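Local coordinates for taurocyamine kinase (Schistosoma mansoni, PDB 4WOD), which catalyses the reversible, magnesium-dependent transfer of a phosphoryl group from ATP to the guanidino group of taurocyamine, at residues Pro632-Thr637 / Lys688-Leu693; Asn214-Ile219 / Arg226-Gln231; Pro529-Lys534 / Asp563-Arg568. The protein carries 4 engineered substitutions. All coordinates share one frame; numbering follows the deposited sequence.

Contact 1 of 3, residues Pro632-Thr637 / Lys688-Leu693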
loop_
_atom_site.group_PDB
_atom_site.type_symbol
_atom_site.label_atom_id
_atom_site.label_comp_id
_atom_site.label_asym_id
_atom_site.label_seq_id
_atom_site.Cartn_x
_atom_site.Cartn_y
_atom_site.Cartn_z
ATOM N N PRO A 632 -22.978 -2.366 7.864
ATOM C CA PRO A 632 -24.427 -2.263 8.058
ATOM C C PRO A 632 -25.207 -2.825 6.864
ATOM O O PRO A 632 -26.386 -3.080 6.982
ATOM C CB PRO A 632 -24.662 -0.757 8.211
ATOM C CG PRO A 632 -23.344 -0.187 8.577
ATOM C CD PRO A 632 -22.318 -1.051 7.909
ATOM N N SER A 633 -24.550 -3.012 5.728
ATOM C CA SER A 633 -25.211 -3.566 4.560
ATOM C C SER A 633 -25.593 -5.035 4.770
ATOM O O SER A 633 -26.471 -5.564 4.068
ATOM C CB SER A 633 -24.303 -3.446 3.334
ATOM O OG SER A 633 -23.201 -4.333 3.439
ATOM N N ASN A 634 -24.929 -5.693 5.722
ATOM C CA ASN A 634 -25.116 -7.129 5.898
ATOM C C ASN A 634 -25.775 -7.597 7.193
ATOM O O ASN A 634 -25.541 -8.720 7.645
ATOM C CB ASN A 634 -23.784 -7.834 5.736
ATOM C CG ASN A 634 -23.759 -8.696 4.502
ATOM O OD1 ASN A 634 -24.350 -9.774 4.482
ATOM N ND2 ASN A 634 -23.107 -8.209 3.441
ATOM N N LEU A 635 -26.607 -6.738 7.770
ATOM C CA LEU A 635 -27.464 -7.065 8.909
ATOM C C LEU A 635 -28.708 -7.924 8.625
ATOM O O LEU A 635 -28.976 -8.313 7.493
ATOM C CB LEU A 635 -27.951 -5.759 9.548
ATOM C CG LEU A 635 -26.894 -4.744 9.933
ATOM C CD1 LEU A 635 -27.589 -3.390 10.223
ATOM C CD2 LEU A 635 -26.108 -5.223 11.149
ATOM N N GLY A 636 -29.476 -8.190 9.680
ATOM C CA GLY A 636 -30.706 -8.960 9.568
ATOM C C GLY A 636 -30.401 -10.444 9.506
ATOM O O GLY A 636 -30.026 -11.049 10.504
ATOM N N THR A 637 -30.554 -11.015 8.317
ATOM C CA THR A 637 -30.196 -12.407 8.076
ATOM C C THR A 637 -28.710 -12.561 7.828
ATOM O O THR A 637 -28.143 -13.629 8.053
ATOM C CB THR A 637 -30.918 -12.967 6.847
ATOM O OG1 THR A 637 -30.494 -12.230 5.692
ATOM C CG2 THR A 637 -32.421 -12.869 7.010
ATOM N N LYS A 688 -30.986 -9.691 -3.217
ATOM C CA LYS A 688 -30.445 -8.419 -2.775
ATOM C C LYS A 688 -30.774 -8.138 -1.299
ATOM O O LYS A 688 -29.974 -7.539 -0.584
ATOM C CB LYS A 688 -30.960 -7.296 -3.667
ATOM C CG LYS A 688 -30.108 -6.047 -3.632
ATOM C CD LYS A 688 -30.795 -4.895 -4.348
ATOM C CE LYS A 688 -32.315 -5.000 -4.251
ATOM N NZ LYS A 688 -32.946 -3.684 -3.916
ATOM N N ARG A 689 -31.931 -8.594 -0.832
ATOM C CA ARG A 689 -32.361 -8.259 0.523
ATOM C C ARG A 689 -31.529 -8.967 1.585
ATOM O O ARG A 689 -31.060 -10.088 1.368
ATOM C CB ARG A 689 -33.837 -8.598 0.711
ATOM C CG ARG A 689 -34.762 -7.751 -0.162
ATOM C CD ARG A 689 -36.182 -8.273 -0.113
ATOM N NE ARG A 689 -36.892 -7.785 1.059
ATOM C CZ ARG A 689 -38.071 -8.241 1.465
ATOM N NH1 ARG A 689 -38.678 -9.219 0.801
ATOM N NH2 ARG A 689 -38.637 -7.720 2.543
ATOM N N ARG A 690 -31.361 -8.317 2.737
ATOM C CA ARG A 690 -30.671 -8.925 3.889
ATOM C C ARG A 690 -31.480 -8.752 5.166
ATOM O O ARG A 690 -31.498 -9.626 6.041
ATOM C CB ARG A 690 -29.289 -8.300 4.104
ATOM C CG ARG A 690 -28.354 -8.439 2.933
ATOM C CD ARG A 690 -27.686 -9.803 2.919
ATOM N NE ARG A 690 -26.659 -9.843 1.872
ATOM C CZ ARG A 690 -26.921 -10.090 0.591
ATOM N NH1 ARG A 690 -28.170 -10.342 0.213
ATOM N NH2 ARG A 690 -25.941 -10.098 -0.307
ATOM N N LEU A 691 -32.131 -7.596 5.253
ATOM C CA LEU A 691 -32.794 -7.144 6.471
ATOM C C LEU A 691 -34.279 -6.909 6.185
ATOM O O LEU A 691 -34.633 -6.389 5.128
ATOM C CB LEU A 691 -32.120 -5.860 6.975
ATOM C CG LEU A 691 -32.675 -5.134 8.193
ATOM C CD1 LEU A 691 -32.356 -5.938 9.424
ATOM C CD2 LEU A 691 -32.092 -3.743 8.299
ATOM N N GLY A 692 -35.149 -7.306 7.106
ATOM C CA GLY A 692 -36.576 -7.104 6.926
ATOM C C GLY A 692 -37.286 -8.333 6.394
ATOM O O GLY A 692 -38.455 -8.281 6.018
ATOM N N LEU A 693 -36.577 -9.454 6.369
ATOM C CA LEU A 693 -37.144 -10.701 5.883
ATOM C C LEU A 693 -36.484 -11.864 6.628
ATOM O O LEU A 693 -35.454 -11.678 7.280
ATOM C CB LEU A 693 -36.955 -10.822 4.364
ATOM C CG LEU A 693 -35.605 -11.288 3.794
ATOM C CD1 LEU A 693 -35.692 -11.413 2.269
ATOM C CD2 LEU A 693 -34.438 -10.388 4.176
#

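Contact 2 of 3, residues Asn214-Ile219 / Arg226-Gln231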
loop_
_atom_site.group_PDB
_atom_site.type_symbol
_atom_site.label_atom_id
_atom_site.label_comp_id
_atom_site.label_asym_id
_atom_site.label_seq_id
_atom_site.Cartn_x
_atom_site.Cartn_y
_atom_site.Cartn_z
ATOM N N ASN A 214 28.366 20.644 9.273
ATOM C CA ASN A 214 27.004 20.678 8.753
ATOM C C ASN A 214 26.985 20.682 7.211
ATOM O O ASN A 214 25.947 20.934 6.594
ATOM C CB ASN A 214 26.255 21.899 9.305
ATOM C CG ASN A 214 26.922 23.208 8.931
ATOM O OD1 ASN A 214 27.785 23.243 8.053
ATOM N ND2 ASN A 214 26.510 24.297 9.580
ATOM N N PHE A 215 28.148 20.411 6.618
ATOM C CA PHE A 215 28.357 20.390 5.168
ATOM C C PHE A 215 29.338 19.281 4.861
ATOM O O PHE A 215 30.426 19.232 5.421
ATOM C CB PHE A 215 28.885 21.729 4.656
ATOM C CG PHE A 215 29.129 21.769 3.159
ATOM C CD1 PHE A 215 28.071 21.953 2.276
ATOM C CD2 PHE A 215 30.418 21.654 2.643
ATOM C CE1 PHE A 215 28.289 21.999 0.895
ATOM C CE2 PHE A 215 30.648 21.698 1.267
ATOM C CZ PHE A 215 29.580 21.875 0.393
ATOM N N LEU A 216 28.952 18.375 3.973
ATOM C CA LEU A 216 29.714 17.146 3.765
ATOM C C LEU A 216 29.742 16.802 2.279
ATOM O O LEU A 216 28.695 16.899 1.599
ATOM C CB LEU A 216 29.086 16.010 4.574
ATOM C CG LEU A 216 29.523 14.576 4.274
ATOM C CD1 LEU A 216 30.909 14.285 4.844
ATOM C CD2 LEU A 216 28.507 13.564 4.791
ATOM N N VAL A 217 30.913 16.441 1.749
ATOM C CA VAL A 217 30.995 16.091 0.319
ATOM C C VAL A 217 31.660 14.746 0.063
ATOM O O VAL A 217 32.758 14.497 0.554
ATOM C CB VAL A 217 31.761 17.158 -0.502
ATOM C CG1 VAL A 217 31.782 16.755 -1.965
ATOM C CG2 VAL A 217 31.109 18.533 -0.362
ATOM N N TRP A 218 30.991 13.890 -0.714
ATOM C CA TRP A 218 31.552 12.608 -1.135
ATOM C C TRP A 218 32.063 12.711 -2.568
ATOM O O TRP A 218 31.321 13.115 -3.487
ATOM C CB TRP A 218 30.502 11.497 -1.028
ATOM C CG TRP A 218 30.194 11.088 0.380
ATOM C CD1 TRP A 218 30.801 11.540 1.520
ATOM C CD2 TRP A 218 29.206 10.130 0.808
ATOM N NE1 TRP A 218 30.258 10.925 2.620
ATOM C CE2 TRP A 218 29.279 10.059 2.214
ATOM C CE3 TRP A 218 28.273 9.333 0.135
ATOM C CZ2 TRP A 218 28.447 9.216 2.964
ATOM C CZ3 TRP A 218 27.450 8.492 0.881
ATOM C CH2 TRP A 218 27.546 8.443 2.281
ATOM N N ILE A 219 33.329 12.352 -2.761
ATOM C CA ILE A 219 33.932 12.361 -4.079
ATOM C C ILE A 219 34.095 10.936 -4.598
ATOM O O ILE A 219 34.783 10.121 -3.980
ATOM C CB ILE A 219 35.302 13.062 -4.066
ATOM C CG1 ILE A 219 35.158 14.489 -3.520
ATOM C CG2 ILE A 219 35.916 13.063 -5.472
ATOM C CD1 ILE A 219 36.407 15.315 -3.681
ATOM N N ARG A 226 28.668 14.054 -4.444
ATOM C CA ARG A 226 27.427 14.065 -3.690
ATOM C C ARG A 226 27.602 15.097 -2.584
ATOM O O ARG A 226 28.546 15.016 -1.794
ATOM C CB ARG A 226 27.069 12.684 -3.113
ATOM C CG ARG A 226 25.631 12.672 -2.596
ATOM C CD ARG A 226 25.055 11.287 -2.279
ATOM N NE ARG A 226 25.052 10.301 -3.372
ATOM C CZ ARG A 226 24.582 10.477 -4.612
ATOM N NH1 ARG A 226 24.637 9.462 -5.466
ATOM N NH2 ARG A 226 24.081 11.638 -5.032
ATOM N N VAL A 227 26.724 16.089 -2.574
ATOM C CA VAL A 227 26.782 17.170 -1.595
ATOM C C VAL A 227 25.599 17.080 -0.634
ATOM O O VAL A 227 24.428 16.939 -1.046
ATOM C CB VAL A 227 26.803 18.540 -2.285
ATOM C CG1 VAL A 227 27.198 19.628 -1.291
ATOM C CG2 VAL A 227 27.773 18.518 -3.465
ATOM N N ILE A 228 25.916 17.158 0.653
ATOM C CA ILE A 228 24.964 16.958 1.736
ATOM C C ILE A 228 25.104 18.057 2.788
ATOM O O ILE A 228 26.201 18.276 3.313
ATOM C CB ILE A 228 25.185 15.595 2.403
ATOM C CG1 ILE A 228 25.183 14.489 1.333
ATOM C CG2 ILE A 228 24.162 15.351 3.514
ATOM C CD1 ILE A 228 25.835 13.215 1.764
ATOM N N SER A 229 24.004 18.771 3.037
ATOM C CA SER A 229 23.883 19.716 4.154
ATOM C C SER A 229 23.004 19.076 5.240
ATOM O O SER A 229 22.007 18.449 4.924
ATOM C CB SER A 229 23.297 21.041 3.662
ATOM O OG SER A 229 23.174 21.983 4.718
ATOM N N MET A 230 23.343 19.244 6.504
ATOM C CA MET A 230 22.621 18.598 7.555
ATOM C C MET A 230 22.811 19.246 8.923
ATOM O O MET A 230 23.769 19.864 9.153
ATOM C CB MET A 230 23.024 17.159 7.641
ATOM C CG MET A 230 24.408 16.923 8.152
ATOM S SD MET A 230 25.688 17.248 6.978
ATOM C CE MET A 230 27.060 16.305 7.603
ATOM N N GLN A 231 21.847 19.075 9.782
ATOM C CA GLN A 231 21.945 19.543 11.173
ATOM C C GLN A 231 20.837 18.945 12.026
ATOM O O GLN A 231 19.801 18.498 11.522
ATOM C CB GLN A 231 21.896 21.075 11.254
ATOM C CG GLN A 231 20.580 21.663 10.797
ATOM C CD GLN A 231 20.670 23.154 10.507
ATOM O OE1 GLN A 231 21.646 23.628 9.924
ATOM N NE2 GLN A 231 19.648 23.901 10.922
HETATM O O HOH W 1 24.252 24.139 11.520
#

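Contact 3 of 3, residues Pro529-Lys534 / Asp563-Arg568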
loop_
_atom_site.group_PDB
_atom_site.type_symbol
_atom_site.label_atom_id
_atom_site.label_comp_id
_atom_site.label_asym_id
_atom_site.label_seq_id
_atom_site.Cartn_x
_atom_site.Cartn_y
_atom_site.Cartn_z
ATOM N N PRO A 529 -4.771 -22.109 9.462
ATOM C CA PRO A 529 -4.387 -20.769 9.917
ATOM C C PRO A 529 -3.476 -20.085 8.917
ATOM O O PRO A 529 -2.501 -20.688 8.463
ATOM C CB PRO A 529 -3.646 -21.024 11.240
ATOM C CG PRO A 529 -3.339 -22.493 11.267
ATOM C CD PRO A 529 -4.356 -23.171 10.400
ATOM N N LEU A 530 -3.790 -18.840 8.581
ATOM C CA LEU A 530 -2.933 -18.068 7.694
ATOM C C LEU A 530 -1.506 -17.910 8.265
ATOM O O LEU A 530 -0.559 -17.694 7.505
ATOM C CB LEU A 530 -3.572 -16.699 7.422
ATOM C CG LEU A 530 -4.275 -16.481 6.077
ATOM C CD1 LEU A 530 -5.341 -17.532 5.818
ATOM C CD2 LEU A 530 -4.880 -15.074 5.960
ATOM N N THR A 531 -1.353 -18.050 9.588
ATOM C CA THR A 531 -0.051 -17.886 10.259
ATOM C C THR A 531 0.802 -19.143 10.216
ATOM O O THR A 531 2.011 -19.048 10.097
ATOM C CB THR A 531 -0.187 -17.483 11.743
ATOM O OG1 THR A 531 -1.073 -18.384 12.416
ATOM C CG2 THR A 531 -0.718 -16.091 11.861
ATOM N N ASP A 532 0.179 -20.315 10.288
ATOM C CA ASP A 532 0.912 -21.569 10.499
ATOM C C ASP A 532 0.524 -22.632 9.497
ATOM O O ASP A 532 0.226 -23.766 9.863
ATOM C CB ASP A 532 0.665 -22.113 11.909
ATOM C CG ASP A 532 1.566 -21.482 12.929
ATOM O OD1 ASP A 532 2.751 -21.276 12.585
ATOM O OD2 ASP A 532 1.105 -21.202 14.064
ATOM N N MET A 533 0.515 -22.266 8.231
ATOM C CA MET A 533 -0.018 -23.163 7.236
ATOM C C MET A 533 1.082 -23.921 6.524
ATOM O O MET A 533 2.145 -23.374 6.258
ATOM C CB MET A 533 -0.854 -22.390 6.226
ATOM C CG MET A 533 -1.826 -23.244 5.502
ATOM S SD MET A 533 -2.628 -22.276 4.246
ATOM C CE MET A 533 -3.382 -20.976 5.233
ATOM N N LYS A 534 0.811 -25.188 6.231
ATOM C CA LYS A 534 1.698 -25.987 5.399
ATOM C C LYS A 534 1.629 -25.441 3.968
ATOM O O LYS A 534 0.546 -25.164 3.462
ATOM C CB LYS A 534 1.302 -27.468 5.464
ATOM C CG LYS A 534 2.441 -28.378 5.846
ATOM C CD LYS A 534 2.548 -28.541 7.354
ATOM C CE LYS A 534 3.556 -29.620 7.732
ATOM N NZ LYS A 534 3.009 -30.999 7.565
ATOM N N ASP A 563 -2.018 -6.149 11.849
ATOM C CA ASP A 563 -1.344 -7.272 12.516
ATOM C C ASP A 563 -1.428 -8.570 11.708
ATOM O O ASP A 563 -1.668 -9.662 12.240
ATOM C CB ASP A 563 -1.909 -7.471 13.921
ATOM C CG ASP A 563 -1.674 -6.268 14.794
ATOM O OD1 ASP A 563 -0.488 -5.886 14.929
ATOM O OD2 ASP A 563 -2.661 -5.698 15.322
ATOM N N TRP A 564 -1.175 -8.414 10.418
ATOM C CA TRP A 564 -1.292 -9.478 9.431
ATOM C C TRP A 564 -0.223 -10.559 9.629
ATOM O O TRP A 564 0.943 -10.252 9.934
ATOM C CB TRP A 564 -1.204 -8.859 8.041
ATOM C CG TRP A 564 -1.494 -9.796 6.928
ATOM C CD1 TRP A 564 -0.589 -10.383 6.094
ATOM C CD2 TRP A 564 -2.784 -10.262 6.520
ATOM N NE1 TRP A 564 -1.240 -11.190 5.192
ATOM C CE2 TRP A 564 -2.587 -11.130 5.431
ATOM C CE3 TRP A 564 -4.083 -10.033 6.973
ATOM C CZ2 TRP A 564 -3.642 -11.763 4.784
ATOM C CZ3 TRP A 564 -5.132 -10.666 6.333
ATOM C CH2 TRP A 564 -4.904 -11.517 5.243
ATOM N N PRO A 565 -0.615 -11.835 9.496
ATOM C CA PRO A 565 -1.964 -12.344 9.240
ATOM C C PRO A 565 -2.553 -13.019 10.477
ATOM O O PRO A 565 -3.248 -14.029 10.350
ATOM C CB PRO A 565 -1.718 -13.377 8.140
ATOM C CG PRO A 565 -0.332 -13.946 8.502
ATOM C CD PRO A 565 0.358 -12.937 9.452
ATOM N N VAL A 566 -2.259 -12.481 11.657
ATOM C CA VAL A 566 -2.572 -13.153 12.913
ATOM C C VAL A 566 -4.077 -13.339 13.113
ATOM O O VAL A 566 -4.863 -12.422 12.879
ATOM C CB VAL A 566 -1.970 -12.371 14.107
ATOM C CG1 VAL A 566 -2.305 -13.043 15.421
ATOM C CG2 VAL A 566 -0.468 -12.282 13.947
ATOM N N GLY A 567 -4.463 -14.533 13.548
ATOM C CA GLY A 567 -5.851 -14.859 13.822
ATOM C C GLY A 567 -6.753 -15.058 12.612
ATOM O O GLY A 567 -7.970 -15.227 12.778
ATOM N N ARG A 568 -6.178 -15.027 11.404
ATOM C CA ARG A 568 -6.931 -15.275 10.177
ATOM C C ARG A 568 -6.741 -16.706 9.675
ATOM O O ARG A 568 -5.682 -17.297 9.865
ATOM C CB ARG A 568 -6.517 -14.324 9.049
ATOM C CG ARG A 568 -7.044 -12.890 9.145
ATOM C CD ARG A 568 -6.281 -12.091 10.178
ATOM N NE ARG A 568 -6.451 -10.653 9.979
ATOM C CZ ARG A 568 -5.601 -9.732 10.419
ATOM N NH1 ARG A 568 -4.493 -10.098 11.070
ATOM N NH2 ARG A 568 -5.847 -8.450 10.186
HETATM O O HOH W 2 -3.563 -17.405 11.688
#

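Contact 1 of 3, residues Pro632-Thr637 / Lys688-Leu693
G636 and L691 bring two irregular loops together, their CA atoms 4.2 Å apart, and the backbone is joined where T637 N donates to R690 O at 2.8 Å in an almost straight bond (173° at the hydrogen). The same oxygen is gripped a second time: T637 OG1 lies 2.8 Å from R690 O, in the carbonyl plane and on a lone pair, whereas the amide comes tilted out of that plane. OG1 can reach it because chi1 of 63° sets the hydroxyl between the threonine's own N and carbonyl carbon; OG1 also meets the amide of M639. The methyl CG2 of T637 rests 3.3 Å from L693 O. These loops belong to the C-terminal catalytic domain of the second phosphagen kinase unit: 632-637 directly follows C631, the predicted active-site cysteine, and 688-693 leads from strand 682-687 into helix 695-715. L691 CD1 lies 3.4 Å from G636 CA, where no side chain intervenes. R690 folds back at chi2, its CG passing 3.6 Å from S633 O, and the edge of its guanidinium comes near N634 OD1, with the amide and guanidinium planes 52° apart. N634 OD1 is hydrogen-bonded to R486, and R690 NH1 to the carbonyl oxygens of R689 and N687. R486 is a predicted ATP-binding residue, while helix 437-448 packs against L635 and L691 through I444.

Contact 2 of 3, residues Asn214-Ile219 / Arg226-Gln231
V227 pushes its CG1 methyl against the ring of F215, 3.4 Å from CE1, and lies alongside V217 across the hairpin, both valines pointing the same way. With chi1 at 180°, F215 swings its ring away from its own N and along the strand to meet that methyl. Helix 236-251 fills in behind this face, L243 touching V227 and A246 touching F215. On the other face L216 and I228 run side by side, L216 CD2 4.1 Å from I228 CD1. The hollow next to them takes M230: bent at chi2 (-76°), it carries its CE methyl to 3.7 Å from L216 CB, the two side chains running aslant. Further along, W218 and R226 pair through their CB atoms. The strands form an antiparallel beta hairpin within the eight-stranded sheet of the first catalytic domain, and L216 with I228 and W218 with R226 are the hydrogen-bonded pairs of these two segments. L216 N reaches I228 O at 2.8 Å, and R226 N meets W218 O at 3.0 Å. At the open end a water links N214 ND2 to Q231 OE1. R226, a predicted ATP-binding residue, touches the bound arginine. The chemistry thus implies a mainly apolar layer under the helix, with S229 OG satisfied by V239 O, and, on the reverse face, a guanidinium oriented beside that ligand by its salt bridge to D223.

Contact 3 of 3, residues Pro529-Lys534 / Asp563-Arg568
R568 O accepts from L530 N at 2.8 Å and also takes a hydrogen from a water, which in turn accepts from T531 OG1. The two loops meet at the edge of the antiparallel sheet in the second catalytic domain: one leaves edge strand 525-529, and the other enters its neighbour, strand 569-573, through a type II beta turn from P565 to R568. L530 is the main apolar wedge. Its CB lies 3.9 Å from P565 CB, while its CD2 methyl sits 3.6 Å from R568 CB and equally close to W564 CH2. Beside it, T531 CG2 packs on the turn backbone, 3.6 Å from V566 CA. A cis peptide bond precedes P565, whose CB lies over one face of the W564 ring. R568 bends at chi2 (76°) and bridges back within its own loop: NH1 bonds to V566 O at 3.0 Å and NH2 to the carbonyl oxygens of R562 and G560. With the guanidinium held by these bonds, the edge of the indole stands over its face, W564 CE3 lying 3.7 Å above the guanidinium plane of R568 and over its centre.

Overall arrangement
Contact 2 belongs to the first kinase unit and contacts 1 and 3 to the second, so the set samples both catalytic domains at different places in the fold. Contact 2 is a buried strand pairing inside a sheet, built on repeated backbone bonds and apolar layers. Contact 1 is also buried but joins irregular loops, one beside the predicted active-site cysteine, through a shared carbonyl oxygen. Contact 3 is only partly buried; it lies at the edge of the sheet, where one backbone bond and a water accompany a leucine wedge. Contacts 1 and 3 have centres 30 Å apart within one domain, whereas contacts 1 and 2 are separated by 63 Å between centres, on opposite sides of the chain's centre.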